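Local structure of cDNA FLJ56608, highly similar to Homo sapiens chloride channel, calcium activated, family member 1 (CLCA1), mRNA (Homo sapiens, 6PYO) at residues G47-T50 with A54-V57; S89-A94 with S107-L112. The protein may mediate calcium-activated chloride conductance and regulate mucus production by goblet cells, this chain being its calcium-binding von Willebrand factor type A domain. One frame throughout, in Å; residues are numbered along the deposited sequence.

Interaction 1 (G47-T50 with A54-V57)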
loop_
_atom_site.group_PDB
_atom_site.type_symbol
_atom_site.label_atom_id
_atom_site.label_comp_id
_atom_site.label_asym_id
_atom_site.label_seq_id
_atom_site.Cartn_x
_atom_site.Cartn_y
_atom_site.Cartn_z
ATOM N N GLY A 47 4.682 -1.151 -7.517
ATOM C CA GLY A 47 3.472 -0.572 -8.053
ATOM C C GLY A 47 2.859 0.360 -7.028
ATOM O O GLY A 47 3.305 0.437 -5.884
ATOM N N MET A 48 1.813 1.070 -7.448
ATOM C CA MET A 48 1.230 2.070 -6.573
ATOM C C MET A 48 -0.249 2.205 -6.871
ATOM O O MET A 48 -0.658 2.487 -8.016
ATOM C CB MET A 48 1.943 3.423 -6.700
ATOM C CG MET A 48 1.197 4.553 -5.976
ATOM S SD MET A 48 2.049 6.168 -5.995
ATOM C CE MET A 48 3.740 5.669 -6.334
ATOM N N VAL A 49 -1.032 2.028 -5.816
ATOM C CA VAL A 49 -2.483 2.147 -5.831
ATOM C C VAL A 49 -2.878 3.187 -4.797
ATOM O O VAL A 49 -2.410 3.125 -3.664
ATOM C CB VAL A 49 -3.149 0.794 -5.523
ATOM C CG1 VAL A 49 -4.638 0.944 -5.279
ATOM C CG2 VAL A 49 -2.841 -0.182 -6.644
ATOM N N THR A 50 -3.701 4.169 -5.194
ATOM C CA THR A 50 -4.424 4.998 -4.237
ATOM C C THR A 50 -5.854 4.492 -4.087
ATOM O O THR A 50 -6.388 3.752 -4.913
ATOM C CB THR A 50 -4.477 6.469 -4.646
ATOM O OG1 THR A 50 -4.883 6.525 -6.000
ATOM C CG2 THR A 50 -3.133 7.132 -4.465
ATOM N N ALA A 54 -13.030 3.642 -4.025
ATOM C CA ALA A 54 -12.555 2.753 -5.076
ATOM C C ALA A 54 -11.044 2.925 -5.220
ATOM O O ALA A 54 -10.460 3.903 -4.740
ATOM C CB ALA A 54 -13.277 3.056 -6.412
ATOM N N ALA A 55 -10.408 1.998 -5.927
ATOM C CA ALA A 55 -8.952 2.014 -6.093
ATOM C C ALA A 55 -8.555 2.654 -7.419
ATOM O O ALA A 55 -9.224 2.460 -8.433
ATOM C CB ALA A 55 -8.369 0.600 -6.035
ATOM N N HIS A 56 -7.437 3.380 -7.412
ATOM C CA HIS A 56 -6.902 4.029 -8.604
ATOM C C HIS A 56 -5.453 3.585 -8.775
ATOM O O HIS A 56 -4.592 3.896 -7.942
ATOM C CB HIS A 56 -7.043 5.555 -8.495
ATOM C CG HIS A 56 -8.402 5.982 -8.008
ATOM N ND1 HIS A 56 -9.536 5.887 -8.788
ATOM C CD2 HIS A 56 -8.815 6.436 -6.800
ATOM C CE1 HIS A 56 -10.584 6.273 -8.082
ATOM N NE2 HIS A 56 -10.172 6.623 -6.877
ATOM N N VAL A 57 -5.179 2.856 -9.852
ATOM C CA VAL A 57 -3.801 2.436 -10.123
ATOM C C VAL A 57 -2.995 3.661 -10.531
ATOM O O VAL A 57 -3.208 4.207 -11.611
ATOM C CB VAL A 57 -3.735 1.354 -11.201
ATOM C CG1 VAL A 57 -2.271 0.882 -11.402
ATOM C CG2 VAL A 57 -4.623 0.158 -10.792
#

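Interaction 2 (S89-A94 with S107-L112)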
loop_
_atom_site.group_PDB
_atom_site.type_symbol
_atom_site.label_atom_id
_atom_site.label_comp_id
_atom_site.label_asym_id
_atom_site.label_seq_id
_atom_site.Cartn_x
_atom_site.Cartn_y
_atom_site.Cartn_z
ATOM N N SER A 89 -10.895 -2.429 -1.303
ATOM C CA SER A 89 -10.752 -2.102 -2.722
ATOM C C SER A 89 -9.293 -1.866 -3.091
ATOM O O SER A 89 -8.858 -2.216 -4.196
ATOM C CB SER A 89 -11.543 -0.838 -3.104
ATOM O OG SER A 89 -12.869 -0.896 -2.631
ATOM N N GLY A 90 -8.559 -1.158 -2.219
ATOM C CA GLY A 90 -7.168 -0.881 -2.494
ATOM C C GLY A 90 -6.328 -2.147 -2.517
ATOM O O GLY A 90 -5.474 -2.312 -3.387
ATOM N N LEU A 91 -6.588 -3.080 -1.585
ATOM C CA LEU A 91 -5.822 -4.328 -1.559
ATOM C C LEU A 91 -6.153 -5.217 -2.756
ATOM O O LEU A 91 -5.250 -5.766 -3.402
ATOM C CB LEU A 91 -6.056 -5.065 -0.246
ATOM C CG LEU A 91 -5.647 -4.337 1.026
ATOM C CD1 LEU A 91 -6.036 -5.138 2.264
ATOM C CD2 LEU A 91 -4.145 -4.020 1.026
ATOM N N ARG A 92 -7.433 -5.358 -3.093
ATOM C CA ARG A 92 -7.792 -6.127 -4.285
ATOM C C ARG A 92 -7.111 -5.556 -5.518
ATOM O O ARG A 92 -6.594 -6.301 -6.365
ATOM C CB ARG A 92 -9.322 -6.138 -4.474
ATOM C CG ARG A 92 -10.086 -7.156 -3.628
ATOM C CD ARG A 92 -11.571 -6.778 -3.450
ATOM N NE ARG A 92 -12.125 -7.452 -2.280
ATOM C CZ ARG A 92 -13.149 -7.014 -1.556
ATOM N NH1 ARG A 92 -13.767 -5.888 -1.876
ATOM N NH2 ARG A 92 -13.543 -7.712 -0.497
ATOM N N SER A 93 -7.126 -4.225 -5.657
ATOM C CA SER A 93 -6.446 -3.619 -6.799
ATOM C C SER A 93 -4.940 -3.898 -6.780
ATOM O O SER A 93 -4.333 -4.161 -7.823
ATOM C CB SER A 93 -6.724 -2.124 -6.806
ATOM O OG SER A 93 -5.995 -1.489 -7.816
ATOM N N ALA A 94 -4.313 -3.849 -5.603
ATOM C CA ALA A 94 -2.896 -4.198 -5.514
ATOM C C ALA A 94 -2.648 -5.621 -6.013
ATOM O O ALA A 94 -1.700 -5.881 -6.776
ATOM C CB ALA A 94 -2.424 -4.011 -4.078
ATOM N N SER A 107 4.859 -11.547 -2.176
ATOM C CA SER A 107 4.844 -10.125 -2.484
ATOM C C SER A 107 4.447 -9.323 -1.246
ATOM O O SER A 107 3.907 -9.853 -0.277
ATOM C CB SER A 107 3.895 -9.835 -3.654
ATOM O OG SER A 107 2.541 -9.926 -3.250
ATOM N N GLU A 108 4.777 -8.037 -1.266
ATOM C CA GLU A 108 4.504 -7.130 -0.172
ATOM C C GLU A 108 3.542 -6.005 -0.580
ATOM O O GLU A 108 3.618 -5.473 -1.694
ATOM C CB GLU A 108 5.802 -6.538 0.323
ATOM C CG GLU A 108 6.796 -7.593 0.930
ATOM C CD GLU A 108 8.166 -7.012 1.170
ATOM O OE1 GLU A 108 8.349 -6.305 2.193
ATOM O OE2 GLU A 108 9.067 -7.208 0.305
ATOM N N ILE A 109 2.641 -5.654 0.338
ATOM C CA ILE A 109 1.830 -4.436 0.287
ATOM C C ILE A 109 2.303 -3.511 1.414
ATOM O O ILE A 109 2.541 -3.960 2.543
ATOM C CB ILE A 109 0.339 -4.768 0.427
ATOM C CG1 ILE A 109 -0.257 -5.224 -0.910
ATOM C CG2 ILE A 109 -0.392 -3.560 0.953
ATOM C CD1 ILE A 109 0.398 -6.400 -1.508
ATOM N N VAL A 110 2.537 -2.248 1.091
ATOM C CA VAL A 110 2.764 -1.211 2.093
ATOM C C VAL A 110 1.454 -0.415 2.142
ATOM O O VAL A 110 1.154 0.363 1.224
ATOM C CB VAL A 110 3.975 -0.327 1.766
ATOM C CG1 VAL A 110 4.148 0.754 2.826
ATOM C CG2 VAL A 110 5.276 -1.202 1.698
ATOM N N LEU A 111 0.682 -0.617 3.201
ATOM C CA LEU A 111 -0.636 -0.003 3.390
ATOM C C LEU A 111 -0.493 1.217 4.285
ATOM O O LEU A 111 -0.240 1.090 5.493
ATOM C CB LEU A 111 -1.608 -1.007 4.001
ATOM C CG LEU A 111 -3.048 -0.527 4.241
ATOM C CD1 LEU A 111 -3.603 0.125 2.971
ATOM C CD2 LEU A 111 -3.885 -1.719 4.665
ATOM N N LEU A 112 -0.629 2.404 3.698
ATOM C CA LEU A 112 -0.496 3.648 4.444
ATOM C C LEU A 112 -1.924 4.198 4.610
ATOM O O LEU A 112 -2.591 4.555 3.617
ATOM C CB LEU A 112 0.440 4.637 3.741
ATOM C CG LEU A 112 1.878 4.138 3.433
ATOM C CD1 LEU A 112 2.766 5.193 2.805
ATOM C CD2 LEU A 112 2.569 3.629 4.668
#

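Interaction 1 (G47-T50 with A54-V57)
Thr50 and His56 face each other as an antiparallel hydrogen-bonded pair. Thr50 N donates to His56 O at 2.9 Å. His56 N returns the bond to Thr50 O at 2.7 Å and runs nearly straight, with 169° at the hydrogen. Both donors are tilted out of the carbonyl planes they meet. Each oxygen also takes a CA-H contact: Val49 CA lies 3.5 Å from His56 O, and Ala55 CA lies 3.3 Å from Thr50 O. The hydroxyl of Thr50 adds a weak bond to His56 O. It sits between the backbone N and the carbonyl carbon (chi1 48°), which brings OG1 to 3.4 Å from His56 CB, near the ring plane at its edge. The two side chains cross at about a right angle.

These strands form the beta hairpin at one edge of the von Willebrand factor A sheet, where 55-63 is the outermost strand and the one antiparallel member. On the other face of the hairpin, Val49 CG1 meets Ala55 CB at 3.8 Å. Val49 and Val57 make the non-hydrogen-bonded pair there, and Ser93 of helix 87-99 packs on this face.

Further out, Gln58 NE2 hydrogen-bonds Thr50 OG1. Asp52, in the turn, accepts from His56 NE2 through OD2 and from Ala54 N through OD1, tying the ring and the turn together.

Interaction 2 (S89-A94 with S107-L112)
Leu91 reaches Ile109 with one methyl. Leu91 CD2 lies 3.8 Å from Ile109 CG2, and the two side chains cross obliquely. The CA-CB bond of Leu91 does not aim at the strand. Its CG stands opposite the carbonyl carbon (chi1 -61°). CD1 continues the extended chain, and CD2, the other branch, touches the strand. The same methyl, Leu91 CD2, is 4.3 Å from Leu111 CD2, a looser approach. Leu91 thus meets two residues that lie on one face of the strand, two positions apart.

Ile109 offers a different branch to each helix residue. CG2, anti to the backbone N, goes to Leu91. Ile109 CG1, anti to the carbonyl carbon (chi1 -81°), goes to Ala94, whose CB is 4.0 Å away. Ala94 points its CB toward the strand. Ala94 CA and Ile109 CA are the nearest CA pair between the two segments, at 7.5 Å.

Helix 87-99 and strand 108-113 belong to the Rossmann-like alpha/beta fold of the VWA domain, in which helices cover a central sheet. The two short segments run roughly antiparallel, at 153°, with their axes 10.2 Å apart. Phe95 and Ile98 of the same helix also pack on Ile109, and Ile87 packs on Leu111. Ala94 also touches Cys10 and Val12 of strand 8-14, so the helix spans two neighbouring strands.

All four touching residues are buried and apolar, and no hydrogen bond crosses between the segments. The helix is therefore held to the strand here by van der Waals contact and the exclusion of water, through branched aliphatic side chains and one alanine methyl.

Interaction 1 lies toward the sheet margin and is partly buried. Interaction 2 is wholly buried, nearer the centre of the chain. Their chemistry follows this difference: the hairpin is zipped by backbone hydrogen bonds between strands, while the helix meets its strand through apolar side chains alone. Both involve the same sheet, and helix 87-99 connects them. The 89-94 segment turns its Leu91 and Ala94 to strand 108-113 and its Ser93 to the hairpin. There Ser93 CB is 3.3 Å from Ala55 CB, and Ser93 OG is 3.6 Å from Val49 CG2. One helix thus packs against central and edge strands together.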